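Local coordinates for terminal oxygenase component of carbazole 1,9a-dioxygenase (Nocardioides aromaticivorans, PDB 3GCF), which serves as the terminal oxygenase of carbazole 1,9a-dioxygenase, a Rieske non-haem iron enzyme that probably uses electrons from its ferredoxin to dioxygenate carbazole, at residues V80-E85 with G92-W97; H99-D104 with V111-S116; V273-P278 with I285-Y290. All coordinates share one frame; numbering follows the deposited sequence.

In the fold
Interactions 1 and 2 lie side by side in the Rieske domain, their centres about 10 Å apart, whereas interaction 3 belongs to the catalytic domain, with its centre about 35 and 43 Å from theirs. They follow one another along the chain, each closing before the next opens. The first two share a small antiparallel sheet in which strand 93-95 pairs with strand 101-104 and that in turn with strand 110-113, and between them they supply C96 and H99 to the iron-sulfur cluster. Both also touch the second subunit. Interaction 3 joins two neighbouring strands of the seven-stranded sheet near the mononuclear iron, so the contacts sample both metal-bearing parts of the oxygenase.

Interaction 1: residues V80-E85 with G92-W97; sequences VPFSKE and GTVSCW. With FES (Fe2/s2 (inorganic) cluster), chain Q.
W97 is the large bump of this contact, its indole filling a hollow that V80, P81, K84 and E85 shape around it. With chi1 at 55° its CG sits between the backbone N and the carbonyl carbon, which turns the ring back onto the 80-85 loop. There W97 NE1 gives a nearly straight hydrogen bond to P81 O (3.0 Å, 165° at the hydrogen), the acceptor lying in the indole plane. V80 CB packs against W97 CZ2 at 3.6 Å, K84 CB comes within 3.6 Å of W97 NE1, and E85 fits against W97 CB. Without the indole, as with an alanine here, P81 O would probably lose this donor and a gap would open between V80 and E85. F82 forms the second bump: V94 CG1 lies over one face of its ring, while C96 CB meets the edge in plane, 3.8 Å from F82 CE1. C96 SG, anti to its backbone N (chi1 -175°), reaches past that edge to bind FE1 at 2.3 Å, and V80 CG2 packs against the same sulfur. A water donates to both E85 O and S95 O, joining the two backbones. Thus the 3-10 turn 82-84 is packed against C96, one of the two cysteine ligands. Behind it F82 and V94 rest on L60 of strand 57-64, strand 93-95 pairs with strand 101-104, and W339 and A343 on helix 335-350 of the second subunit meet W97 and K84, respectively.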
ATOM      1  N   VAL A  80      20.101  11.576   1.515  1.00 13.66           N
ATOM      2  CA  VAL A  80      19.726  10.560   2.492  1.00 11.78           C
ATOM      3  C   VAL A  80      19.486  11.143   3.882  1.00 13.53           C
ATOM      4  O   VAL A  80      20.054  12.172   4.249  1.00 13.88           O
ATOM      5  CB  VAL A  80      20.800   9.446   2.627  1.00 11.25           C
ATOM      6  CG1 VAL A  80      21.048   8.787   1.277  1.00  7.35           C
ATOM      7  CG2 VAL A  80      22.086  10.022   3.208  1.00  9.37           C
ATOM      8  N   PRO A  81      18.595  10.513   4.659  1.00 13.92           N
ATOM      9  CA  PRO A  81      18.332  11.012   6.014  1.00 13.40           C
ATOM     10  C   PRO A  81      19.427  10.507   6.949  1.00 13.71           C
ATOM     11  O   PRO A  81      19.840   9.349   6.858  1.00 13.05           O
ATOM     12  CB  PRO A  81      16.961  10.420   6.347  1.00 14.96           C
ATOM     13  CG  PRO A  81      16.907   9.165   5.515  1.00 14.95           C
ATOM     14  CD  PRO A  81      17.529   9.599   4.210  1.00 13.04           C
ATOM     15  N   PHE A  82      19.910  11.378   7.831  1.00 12.52           N
ATOM     16  CA  PHE A  82      20.958  10.995   8.770  1.00 11.90           C
ATOM     17  C   PHE A  82      20.406   9.952   9.734  1.00 11.36           C
ATOM     18  O   PHE A  82      21.145   9.087  10.219  1.00  8.79           O
ATOM     19  CB  PHE A  82      21.428  12.203   9.592  1.00 11.57           C
ATOM     20  CG  PHE A  82      21.854  13.381   8.765  1.00 12.28           C
ATOM     21  CD1 PHE A  82      22.881  13.266   7.836  1.00 13.69           C
ATOM     22  CD2 PHE A  82      21.235  14.615   8.930  1.00 11.17           C
ATOM     23  CE1 PHE A  82      23.288  14.366   7.079  1.00 14.94           C
ATOM     24  CE2 PHE A  82      21.634  15.717   8.180  1.00 12.36           C
ATOM     25  CZ  PHE A  82      22.663  15.592   7.253  1.00 13.49           C
ATOM     26  N   SER A  83      19.104  10.048  10.014  1.00 10.26           N
ATOM     27  CA  SER A  83      18.452   9.137  10.948  1.00 11.71           C
ATOM     28  C   SER A  83      18.588   7.654  10.599  1.00 12.64           C
ATOM     29  O   SER A  83      18.391   6.802  11.460  1.00 13.54           O
ATOM     30  CB  SER A  83      16.974   9.521  11.134  1.00 10.60           C
ATOM     31  OG  SER A  83      16.283   9.599   9.902  1.00 13.44           O
ATOM     32  N   LYS A  84      18.928   7.334   9.352  1.00 13.11           N
ATOM     33  CA  LYS A  84      19.126   5.933   8.978  1.00 15.12           C
ATOM     34  C   LYS A  84      20.250   5.366   9.847  1.00 14.83           C
ATOM     35  O   LYS A  84      20.223   4.197  10.225  1.00 13.64           O
ATOM     36  CB  LYS A  84      19.534   5.800   7.503  1.00 18.64           C
ATOM     37  CG  LYS A  84      18.437   6.140   6.504  1.00 25.20           C
ATOM     38  CD  LYS A  84      17.361   5.059   6.439  1.00 29.80           C
ATOM     39  CE  LYS A  84      16.291   5.423   5.406  1.00 31.69           C
ATOM     40  NZ  LYS A  84      15.401   4.275   5.060  1.00 34.66           N
ATOM     41  N   GLU A  85      21.239   6.208  10.145  1.00 13.94           N
ATOM     42  CA  GLU A  85      22.389   5.827  10.962  1.00 13.85           C
ATOM     43  C   GLU A  85      23.080   7.127  11.374  1.00 14.97           C
ATOM     44  O   GLU A  85      24.113   7.505  10.819  1.00 14.58           O
ATOM     45  CB  GLU A  85      23.344   4.943  10.150  1.00 14.80           C
ATOM     46  CG  GLU A  85      24.574   4.459  10.919  1.00 20.53           C
ATOM     47  CD  GLU A  85      25.466   3.540  10.092  1.00 24.08           C
ATOM     48  OE1 GLU A  85      25.112   2.359   9.900  1.00 25.59           O
ATOM     49  OE2 GLU A  85      26.525   4.003   9.624  1.00 28.82           O
ATOM     50  N   GLY A  92      28.223  19.055  18.568  1.00 15.06           N
ATOM     51  CA  GLY A  92      27.996  20.302  17.864  1.00 12.85           C
ATOM     52  C   GLY A  92      27.949  20.082  16.365  1.00 12.45           C
ATOM     53  O   GLY A  92      27.710  21.010  15.593  1.00 12.37           O
ATOM     54  N   THR A  93      28.194  18.849  15.941  1.00 12.03           N
ATOM     55  CA  THR A  93      28.152  18.527  14.522  1.00 10.78           C
ATOM     56  C   THR A  93      27.432  17.206  14.331  1.00 10.94           C
ATOM     57  O   THR A  93      27.157  16.483  15.289  1.00 10.80           O
ATOM     58  CB  THR A  93      29.570  18.371  13.909  1.00 12.54           C
ATOM     59  OG1 THR A  93      30.196  17.199  14.447  1.00 11.38           O
ATOM     60  CG2 THR A  93      30.435  19.588  14.221  1.00 12.09           C
ATOM     61  N   VAL A  94      27.111  16.909  13.079  1.00 11.00           N
ATOM     62  CA  VAL A  94      26.480  15.654  12.731  1.00 12.49           C
ATOM     63  C   VAL A  94      27.203  15.227  11.461  1.00 12.70           C
ATOM     64  O   VAL A  94      27.523  16.066  10.614  1.00 11.76           O
ATOM     65  CB  VAL A  94      24.948  15.813  12.477  1.00 13.90           C
ATOM     66  CG1 VAL A  94      24.691  16.730  11.292  1.00 11.04           C
ATOM     67  CG2 VAL A  94      24.322  14.440  12.245  1.00 13.68           C
ATOM     68  N   SER A  95      27.505  13.937  11.350  1.00 11.50           N
ATOM     69  CA  SER A  95      28.202  13.419  10.178  1.00 11.10           C
ATOM     70  C   SER A  95      27.319  12.424   9.442  1.00 11.10           C
ATOM     71  O   SER A  95      26.742  11.531  10.057  1.00  9.04           O
ATOM     72  CB  SER A  95      29.513  12.734  10.588  1.00 12.16           C
ATOM     73  OG  SER A  95      30.482  13.673  11.034  1.00 13.33           O
ATOM     74  N   CYS A  96      27.212  12.586   8.127  1.00 10.35           N
ATOM     75  CA  CYS A  96      26.398  11.685   7.324  1.00  9.48           C
ATOM     76  C   CYS A  96      27.078  10.321   7.291  1.00  9.84           C
ATOM     77  O   CYS A  96      28.295  10.233   7.157  1.00  9.74           O
ATOM     78  CB  CYS A  96      26.249  12.229   5.901  1.00  9.19           C
ATOM     79  SG  CYS A  96      25.142  11.264   4.834  1.00  9.88           S
ATOM     80  N   TRP A  97      26.282   9.267   7.421  1.00  8.18           N
ATOM     81  CA  TRP A  97      26.773   7.895   7.410  1.00  8.78           C
ATOM     82  C   TRP A  97      27.235   7.413   6.034  1.00  9.38           C
ATOM     83  O   TRP A  97      27.918   6.395   5.936  1.00 10.00           O
ATOM     84  CB  TRP A  97      25.670   6.942   7.883  1.00  7.19           C
ATOM     85  CG  TRP A  97      24.389   7.085   7.085  1.00  7.30           C
ATOM     86  CD1 TRP A  97      23.317   7.879   7.388  1.00  8.25           C
ATOM     87  CD2 TRP A  97      24.079   6.462   5.828  1.00  7.44           C
ATOM     88  NE1 TRP A  97      22.359   7.789   6.400  1.00  5.60           N
ATOM     89  CE2 TRP A  97      22.802   6.927   5.432  1.00  7.22           C
ATOM     90  CE3 TRP A  97      24.757   5.557   4.996  1.00  6.16           C
ATOM     91  CZ2 TRP A  97      22.189   6.519   4.237  1.00  8.10           C
ATOM     92  CZ3 TRP A  97      24.149   5.154   3.809  1.00  5.84           C
ATOM     93  CH2 TRP A  97      22.878   5.634   3.441  1.00  6.94           C
TER
HETATM   94 FE1  FES Q 401      25.523  12.229   2.830  1.00 10.19          FE
HETATM   95 FE2  FES Q 401      26.942  11.538   0.636  1.00 10.51          FE
HETATM   96  S1  FES Q 401      27.739  12.391   2.503  1.00 12.38           S
HETATM   97  S2  FES Q 401      24.658  11.409   0.965  1.00  9.94           S
HETATM   98  O   HOH W   1      28.627   4.999   8.114  1.00  6.11           O
HETATM   99  O   HOH W   2      24.435  10.219   9.752  1.00  9.17           O

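Interaction 2: residues H99-D104 with V111-S116; sequences HGWTYD and VDVLTS. With FES (Fe2/s2 (inorganic) cluster), chain Q.
T102 and V111 have the most surface buried in the contact between the two arms of an antiparallel beta hairpin, which opens into the cluster-binding end of the Rieske domain. T102 pairs with D112 through its N, 2.9 Å from D112 O, and its carbonyl turns to the other strand's classic bulge: V111 N donates to T102 O at 2.9 Å almost head-on to the carbonyl, while D112 N adds only a weak bond. The branches of V111 follow the opposing backbone, CG2 lying 3.6 Å from T102 O and CG1 against D104 CB. On the T102 side chain, chi1 of -54° sets OG1 beside its own N, from where it donates to G100 O at 2.9 Å; S95 on the next strand is its other partner. L114 N grips the same oxygen from the opposite face of the G100 carbonyl, 3.2 Å away. L114 CD1 lies 3.6 Å from T102 OG1. On the other side of the sheet V113 CG2 makes a CH-pi contact over the five-membered ring of W101, and the cluster sulfide S1 lies over the opposite face of that indole, so W101 is sandwiched between strand and cluster. H99 binds FE2 through ND1 at 2.1 Å, and its NE2 bonds to D186 of the second subunit. Just beyond the strands, T115 OG1 donates to H99 O at 2.8 Å, tying the ligand's backbone to the turn after the hairpin.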
ATOM      1  N   HIS A  99      28.914   9.344   3.006  1.00  8.29           N
ATOM      2  CA  HIS A  99      30.238   9.771   2.542  1.00  7.07           C
ATOM      3  C   HIS A  99      30.935  10.672   3.564  1.00  9.22           C
ATOM      4  O   HIS A  99      31.928  11.330   3.246  1.00  6.51           O
ATOM      5  CB  HIS A  99      30.158  10.528   1.208  1.00  6.86           C
ATOM      6  CG  HIS A  99      29.415   9.801   0.132  1.00  7.03           C
ATOM      7  ND1 HIS A  99      28.047   9.878  -0.009  1.00  6.48           N
ATOM      8  CD2 HIS A  99      29.851   8.986  -0.859  1.00  6.60           C
ATOM      9  CE1 HIS A  99      27.672   9.142  -1.042  1.00  8.57           C
ATOM     10  NE2 HIS A  99      28.748   8.590  -1.574  1.00  9.45           N
ATOM     11  N   GLY A 100      30.400  10.722   4.782  1.00  9.69           N
ATOM     12  CA  GLY A 100      31.016  11.535   5.818  1.00 10.06           C
ATOM     13  C   GLY A 100      30.846  13.048   5.788  1.00  9.87           C
ATOM     14  O   GLY A 100      31.550  13.753   6.511  1.00  9.55           O
ATOM     15  N   TRP A 101      29.947  13.576   4.966  1.00  8.98           N
ATOM     16  CA  TRP A 101      29.762  15.026   4.968  1.00 10.54           C
ATOM     17  C   TRP A 101      29.347  15.397   6.393  1.00 10.66           C
ATOM     18  O   TRP A 101      28.442  14.785   6.964  1.00 11.44           O
ATOM     19  CB  TRP A 101      28.690  15.438   3.958  1.00  8.82           C
ATOM     20  CG  TRP A 101      29.181  15.443   2.534  1.00  8.40           C
ATOM     21  CD1 TRP A 101      30.140  14.628   1.989  1.00  5.68           C
ATOM     22  CD2 TRP A 101      28.692  16.259   1.461  1.00  8.44           C
ATOM     23  NE1 TRP A 101      30.273  14.886   0.645  1.00  7.22           N
ATOM     24  CE2 TRP A 101      29.396  15.882   0.294  1.00  8.79           C
ATOM     25  CE3 TRP A 101      27.723  17.271   1.371  1.00  8.88           C
ATOM     26  CZ2 TRP A 101      29.162  16.481  -0.951  1.00  7.83           C
ATOM     27  CZ3 TRP A 101      27.491  17.866   0.134  1.00  7.99           C
ATOM     28  CH2 TRP A 101      28.210  17.467  -1.012  1.00  8.39           C
ATOM     29  N   THR A 102      30.019  16.391   6.965  1.00 11.25           N
ATOM     30  CA  THR A 102      29.762  16.803   8.340  1.00  9.94           C
ATOM     31  C   THR A 102      29.262  18.237   8.435  1.00 11.25           C
ATOM     32  O   THR A 102      29.829  19.154   7.837  1.00 11.51           O
ATOM     33  CB  THR A 102      31.045  16.621   9.171  1.00 10.35           C
ATOM     34  OG1 THR A 102      31.500  15.271   9.019  1.00  9.76           O
ATOM     35  CG2 THR A 102      30.792  16.893  10.648  1.00  8.67           C
ATOM     36  N   TYR A 103      28.197  18.428   9.203  1.00 11.50           N
ATOM     37  CA  TYR A 103      27.595  19.744   9.344  1.00 11.79           C
ATOM     38  C   TYR A 103      27.641  20.335  10.744  1.00 13.01           C
ATOM     39  O   TYR A 103      27.585  19.616  11.747  1.00 13.01           O
ATOM     40  CB  TYR A 103      26.135  19.699   8.892  1.00 10.34           C
ATOM     41  CG  TYR A 103      25.919  19.103   7.520  1.00 10.11           C
ATOM     42  CD1 TYR A 103      25.955  17.721   7.327  1.00  8.45           C
ATOM     43  CD2 TYR A 103      25.685  19.919   6.415  1.00  8.37           C
ATOM     44  CE1 TYR A 103      25.760  17.166   6.065  1.00  8.80           C
ATOM     45  CE2 TYR A 103      25.489  19.371   5.146  1.00 11.16           C
ATOM     46  CZ  TYR A 103      25.528  17.994   4.983  1.00  8.40           C
ATOM     47  OH  TYR A 103      25.318  17.447   3.742  1.00  8.94           O
ATOM     48  N   ASP A 104      27.727  21.661  10.787  1.00 13.93           N
ATOM     49  CA  ASP A 104      27.748  22.427  12.030  1.00 15.04           C
ATOM     50  C   ASP A 104      26.281  22.593  12.428  1.00 14.58           C
ATOM     51  O   ASP A 104      25.489  23.149  11.669  1.00 14.11           O
ATOM     52  CB  ASP A 104      28.378  23.801  11.772  1.00 16.95           C
ATOM     53  CG  ASP A 104      28.466  24.655  13.021  1.00 22.80           C
ATOM     54  OD1 ASP A 104      27.439  24.826  13.716  1.00 23.36           O
ATOM     55  OD2 ASP A 104      29.569  25.170  13.303  1.00 27.34           O
ATOM     56  N   VAL A 111      31.052  21.719   7.220  1.00 14.42           N
ATOM     57  CA  VAL A 111      32.357  22.141   7.714  1.00 13.87           C
ATOM     58  C   VAL A 111      33.447  21.120   7.462  1.00 16.09           C
ATOM     59  O   VAL A 111      34.622  21.377   7.723  1.00 14.70           O
ATOM     60  CB  VAL A 111      32.320  22.452   9.227  1.00 13.44           C
ATOM     61  CG1 VAL A 111      31.454  23.684   9.486  1.00  9.58           C
ATOM     62  CG2 VAL A 111      31.781  21.251   9.994  1.00 11.50           C
ATOM     63  N   ASP A 112      33.068  19.958   6.949  1.00 16.20           N
ATOM     64  CA  ASP A 112      34.061  18.937   6.682  1.00 18.46           C
ATOM     65  C   ASP A 112      33.519  17.760   5.895  1.00 17.15           C
ATOM     66  O   ASP A 112      32.310  17.607   5.727  1.00 17.36           O
ATOM     67  CB  ASP A 112      34.656  18.425   7.996  1.00 19.19           C
ATOM     68  CG  ASP A 112      36.151  18.214   7.905  1.00 25.52           C
ATOM     69  OD1 ASP A 112      36.607  17.681   6.864  1.00 26.24           O
ATOM     70  OD2 ASP A 112      36.866  18.579   8.868  1.00 24.54           O
ATOM     71  N   VAL A 113      34.443  16.939   5.408  1.00 15.58           N
ATOM     72  CA  VAL A 113      34.117  15.734   4.661  1.00 13.51           C
ATOM     73  C   VAL A 113      35.146  14.685   5.058  1.00 13.44           C
ATOM     74  O   VAL A 113      36.291  14.695   4.595  1.00 13.61           O
ATOM     75  CB  VAL A 113      34.163  15.974   3.139  1.00 12.89           C
ATOM     76  CG1 VAL A 113      33.818  14.683   2.393  1.00 10.64           C
ATOM     77  CG2 VAL A 113      33.169  17.065   2.763  1.00 12.07           C
ATOM     78  N   LEU A 114      34.722  13.795   5.945  1.00 12.87           N
ATOM     79  CA  LEU A 114      35.558  12.723   6.461  1.00 10.97           C
ATOM     80  C   LEU A 114      36.272  11.894   5.401  1.00 11.27           C
ATOM     81  O   LEU A 114      37.374  11.404   5.643  1.00 10.45           O
ATOM     82  CB  LEU A 114      34.706  11.800   7.334  1.00 11.37           C
ATOM     83  CG  LEU A 114      34.502  12.146   8.816  1.00 14.62           C
ATOM     84  CD1 LEU A 114      34.746  13.616   9.085  1.00 12.35           C
ATOM     85  CD2 LEU A 114      33.105  11.726   9.224  1.00 10.75           C
ATOM     86  N   THR A 115      35.652  11.734   4.234  1.00  8.44           N
ATOM     87  CA  THR A 115      36.235  10.932   3.162  1.00  9.74           C
ATOM     88  C   THR A 115      37.108  11.728   2.194  1.00 10.69           C
ATOM     89  O   THR A 115      37.729  11.157   1.300  1.00 10.50           O
ATOM     90  CB  THR A 115      35.142  10.242   2.322  1.00  9.59           C
ATOM     91  OG1 THR A 115      34.257  11.236   1.786  1.00  8.44           O
ATOM     92  CG2 THR A 115      34.355   9.258   3.170  1.00  7.76           C
ATOM     93  N   SER A 116      37.156  13.039   2.366  1.00  9.97           N
ATOM     94  CA  SER A 116      37.942  13.871   1.470  1.00 10.49           C
ATOM     95  C   SER A 116      38.317  15.174   2.167  1.00  9.26           C
ATOM     96  O   SER A 116      37.755  16.226   1.881  1.00 11.23           O
ATOM     97  CB  SER A 116      37.129  14.140   0.197  1.00  9.40           C
ATOM     98  OG  SER A 116      37.846  14.921  -0.740  1.00 11.86           O
TER
HETATM   99 FE1  FES Q 401      25.523  12.229   2.830  1.00 10.19          FE
HETATM  100 FE2  FES Q 401      26.942  11.538   0.636  1.00 10.51          FE
HETATM  101  S1  FES Q 401      27.739  12.391   2.503  1.00 12.38           S
HETATM  102  S2  FES Q 401      24.658  11.409   0.965  1.00  9.94           S

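Interaction 3: residues V273-P278 with I285-Y290; sequences VLKVDP and IQYEFY
V273 and F289 pack closely at one end of an antiparallel beta hairpin in the catalytic domain, whose Bet v 1-like sheet takes both strands. V273 CG1 sits over the F289 ring, 3.7 Å from its centroid and displaced toward the rim, a CH-pi contact. On the opposite face of the sheet L274 lies alongside E288, and chi1 of -163° swings its branch along that side chain, bringing L274 CD2 to 3.5 Å from Y290 OH. The strands are joined by paired hydrogen bonds at L274 with E288 and V276 with Q286; V276 N meets Q286 O at 2.8 Å in the carbonyl plane. Toward the turn the contact becomes partly exposed. K275 runs fully extended beside Y287, K275 CG lying 3.5 Å from Y287 CE1. Its NZ is carried to a hydrogen bond with P157 O, whereas Y287 OH is held by Q305 of strand 298-307. Beyond them D277, which buries little, meets I285 by van der Waals contact alone, D277 OD1 lying 3.5 Å from I285 CG1. The tight half borders the active site: the E288 side chain is about 7 Å from the mononuclear iron and close to its ligand D337, consistent with a second-shell position. Several donors fix the E288 carboxylate. Q286 NE2 and Y300 OH serve OE2, and Y290 OH donates to E288 OE1 at 2.6 Å on the anti lone pair, away from OE2.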
ATOM      1  N   VAL A 273      -3.886  24.460  19.379  1.00 10.92           N
ATOM      2  CA  VAL A 273      -3.566  23.864  20.672  1.00  9.27           C
ATOM      3  C   VAL A 273      -4.769  23.935  21.606  1.00 12.06           C
ATOM      4  O   VAL A 273      -5.320  25.011  21.848  1.00 11.11           O
ATOM      5  CB  VAL A 273      -2.364  24.604  21.317  1.00  7.90           C
ATOM      6  CG1 VAL A 273      -1.902  23.881  22.586  1.00  6.19           C
ATOM      7  CG2 VAL A 273      -1.226  24.703  20.306  1.00  4.59           C
ATOM      8  N   LEU A 274      -5.168  22.779  22.128  1.00 11.94           N
ATOM      9  CA  LEU A 274      -6.315  22.695  23.022  1.00 10.47           C
ATOM     10  C   LEU A 274      -5.934  22.883  24.485  1.00 11.09           C
ATOM     11  O   LEU A 274      -4.805  22.593  24.900  1.00 10.28           O
ATOM     12  CB  LEU A 274      -6.995  21.329  22.875  1.00 10.17           C
ATOM     13  CG  LEU A 274      -8.425  21.175  23.408  1.00  9.32           C
ATOM     14  CD1 LEU A 274      -9.382  21.782  22.398  1.00  5.57           C
ATOM     15  CD2 LEU A 274      -8.768  19.696  23.611  1.00  5.95           C
ATOM     16  N   LYS A 275      -6.895  23.372  25.260  1.00 10.60           N
ATOM     17  CA  LYS A 275      -6.723  23.565  26.691  1.00 10.87           C
ATOM     18  C   LYS A 275      -8.048  23.177  27.356  1.00 10.45           C
ATOM     19  O   LYS A 275      -9.078  23.800  27.112  1.00 10.14           O
ATOM     20  CB  LYS A 275      -6.383  25.025  27.014  1.00 11.23           C
ATOM     21  CG  LYS A 275      -6.143  25.273  28.499  1.00 11.24           C
ATOM     22  CD  LYS A 275      -5.929  26.748  28.826  1.00 11.26           C
ATOM     23  CE  LYS A 275      -5.654  26.928  30.318  1.00 10.47           C
ATOM     24  NZ  LYS A 275      -5.428  28.354  30.688  1.00 12.08           N
ATOM     25  N   VAL A 276      -8.010  22.129  28.173  1.00 10.63           N
ATOM     26  CA  VAL A 276      -9.194  21.646  28.883  1.00 10.39           C
ATOM     27  C   VAL A 276      -8.933  21.965  30.342  1.00 13.57           C
ATOM     28  O   VAL A 276      -8.006  21.427  30.961  1.00 11.85           O
ATOM     29  CB  VAL A 276      -9.376  20.134  28.688  1.00 10.72           C
ATOM     30  CG1 VAL A 276     -10.745  19.698  29.201  1.00  8.40           C
ATOM     31  CG2 VAL A 276      -9.227  19.795  27.204  1.00  7.51           C
ATOM     32  N   ASP A 277      -9.782  22.834  30.886  1.00 14.54           N
ATOM     33  CA  ASP A 277      -9.624  23.346  32.241  1.00 13.09           C
ATOM     34  C   ASP A 277     -10.828  23.147  33.173  1.00 13.14           C
ATOM     35  O   ASP A 277     -11.866  23.784  33.002  1.00 13.31           O
ATOM     36  CB  ASP A 277      -9.320  24.839  32.090  1.00 14.48           C
ATOM     37  CG  ASP A 277      -8.788  25.471  33.338  1.00 13.70           C
ATOM     38  OD1 ASP A 277      -8.711  24.794  34.383  1.00 13.04           O
ATOM     39  OD2 ASP A 277      -8.445  26.669  33.255  1.00 17.30           O
ATOM     40  N   PRO A 278     -10.712  22.253  34.165  1.00 13.25           N
ATOM     41  CA  PRO A 278      -9.563  21.391  34.467  1.00 12.46           C
ATOM     42  C   PRO A 278      -9.834  19.995  33.900  1.00 12.18           C
ATOM     43  O   PRO A 278     -10.983  19.646  33.626  1.00 12.99           O
ATOM     44  CB  PRO A 278      -9.530  21.398  35.988  1.00 11.29           C
ATOM     45  CG  PRO A 278     -10.996  21.365  36.333  1.00 12.57           C
ATOM     46  CD  PRO A 278     -11.629  22.327  35.323  1.00 11.46           C
ATOM     47  N   ILE A 285      -4.715  20.505  34.400  1.00  9.72           N
ATOM     48  CA  ILE A 285      -5.160  21.144  33.176  1.00  9.97           C
ATOM     49  C   ILE A 285      -4.552  20.300  32.048  1.00  9.95           C
ATOM     50  O   ILE A 285      -3.395  19.885  32.138  1.00  9.90           O
ATOM     51  CB  ILE A 285      -4.668  22.604  33.080  1.00 10.77           C
ATOM     52  CG1 ILE A 285      -5.444  23.468  34.079  1.00 11.23           C
ATOM     53  CG2 ILE A 285      -4.856  23.137  31.653  1.00  6.83           C
ATOM     54  CD1 ILE A 285      -5.046  24.938  34.064  1.00 10.74           C
ATOM     55  N   GLN A 286      -5.336  20.023  31.010  1.00  9.49           N
ATOM     56  CA  GLN A 286      -4.855  19.218  29.890  1.00  9.02           C
ATOM     57  C   GLN A 286      -4.681  20.016  28.607  1.00  9.09           C
ATOM     58  O   GLN A 286      -5.590  20.713  28.165  1.00  8.21           O
ATOM     59  CB  GLN A 286      -5.801  18.038  29.620  1.00  9.40           C
ATOM     60  CG  GLN A 286      -5.288  17.072  28.539  1.00  7.29           C
ATOM     61  CD  GLN A 286      -5.983  15.711  28.576  1.00 11.57           C
ATOM     62  OE1 GLN A 286      -6.222  15.154  29.651  1.00  8.93           O
ATOM     63  NE2 GLN A 286      -6.287  15.162  27.400  1.00  8.12           N
ATOM     64  N   TYR A 287      -3.502  19.900  28.009  1.00  7.94           N
ATOM     65  CA  TYR A 287      -3.200  20.593  26.766  1.00  7.56           C
ATOM     66  C   TYR A 287      -3.026  19.542  25.681  1.00  7.98           C
ATOM     67  O   TYR A 287      -2.550  18.437  25.948  1.00  5.69           O
ATOM     68  CB  TYR A 287      -1.901  21.397  26.905  1.00  8.74           C
ATOM     69  CG  TYR A 287      -1.971  22.536  27.900  1.00  9.78           C
ATOM     70  CD1 TYR A 287      -2.604  23.740  27.573  1.00 11.34           C
ATOM     71  CD2 TYR A 287      -1.414  22.409  29.174  1.00 10.74           C
ATOM     72  CE1 TYR A 287      -2.679  24.796  28.499  1.00  9.80           C
ATOM     73  CE2 TYR A 287      -1.484  23.457  30.107  1.00 11.73           C
ATOM     74  CZ  TYR A 287      -2.116  24.644  29.761  1.00 12.20           C
ATOM     75  OH  TYR A 287      -2.187  25.672  30.678  1.00 13.22           O
ATOM     76  N   GLU A 288      -3.414  19.879  24.458  1.00  8.54           N
ATOM     77  CA  GLU A 288      -3.269  18.953  23.352  1.00  8.71           C
ATOM     78  C   GLU A 288      -2.773  19.678  22.117  1.00 10.30           C
ATOM     79  O   GLU A 288      -3.212  20.795  21.819  1.00 11.01           O
ATOM     80  CB  GLU A 288      -4.601  18.257  23.041  1.00 10.32           C
ATOM     81  CG  GLU A 288      -5.230  17.540  24.232  1.00 10.51           C
ATOM     82  CD  GLU A 288      -6.284  16.523  23.823  1.00 13.89           C
ATOM     83  OE1 GLU A 288      -6.952  16.719  22.784  1.00 13.94           O
ATOM     84  OE2 GLU A 288      -6.450  15.526  24.555  1.00 17.11           O
ATOM     85  N   PHE A 289      -1.837  19.045  21.415  1.00  8.96           N
ATOM     86  CA  PHE A 289      -1.286  19.594  20.181  1.00  7.69           C
ATOM     87  C   PHE A 289      -1.549  18.549  19.103  1.00  8.41           C
ATOM     88  O   PHE A 289      -1.604  17.350  19.391  1.00  7.65           O
ATOM     89  CB  PHE A 289       0.223  19.830  20.298  1.00  7.50           C
ATOM     90  CG  PHE A 289       0.615  20.787  21.391  1.00  6.58           C
ATOM     91  CD1 PHE A 289       0.570  20.399  22.727  1.00  6.32           C
ATOM     92  CD2 PHE A 289       1.061  22.067  21.083  1.00  6.45           C
ATOM     93  CE1 PHE A 289       0.970  21.275  23.739  1.00  8.46           C
ATOM     94  CE2 PHE A 289       1.464  22.949  22.088  1.00  6.03           C
ATOM     95  CZ  PHE A 289       1.419  22.552  23.415  1.00  4.54           C
ATOM     96  N   TYR A 290      -1.715  19.002  17.867  1.00  8.00           N
ATOM     97  CA  TYR A 290      -1.987  18.096  16.761  1.00  7.76           C
ATOM     98  C   TYR A 290      -1.104  18.527  15.597  1.00  8.16           C
ATOM     99  O   TYR A 290      -1.580  19.063  14.604  1.00 11.59           O
ATOM    100  CB  TYR A 290      -3.472  18.175  16.383  1.00  8.38           C
ATOM    101  CG  TYR A 290      -4.412  18.243  17.583  1.00  7.70           C
ATOM    102  CD1 TYR A 290      -4.658  19.451  18.231  1.00  6.41           C
ATOM    103  CD2 TYR A 290      -5.050  17.097  18.069  1.00  6.44           C
ATOM    104  CE1 TYR A 290      -5.519  19.526  19.333  1.00  7.09           C
ATOM    105  CE2 TYR A 290      -5.912  17.155  19.172  1.00  7.41           C
ATOM    106  CZ  TYR A 290      -6.143  18.379  19.798  1.00  9.75           C
ATOM    107  OH  TYR A 290      -7.007  18.461  20.872  1.00  7.12           O
TER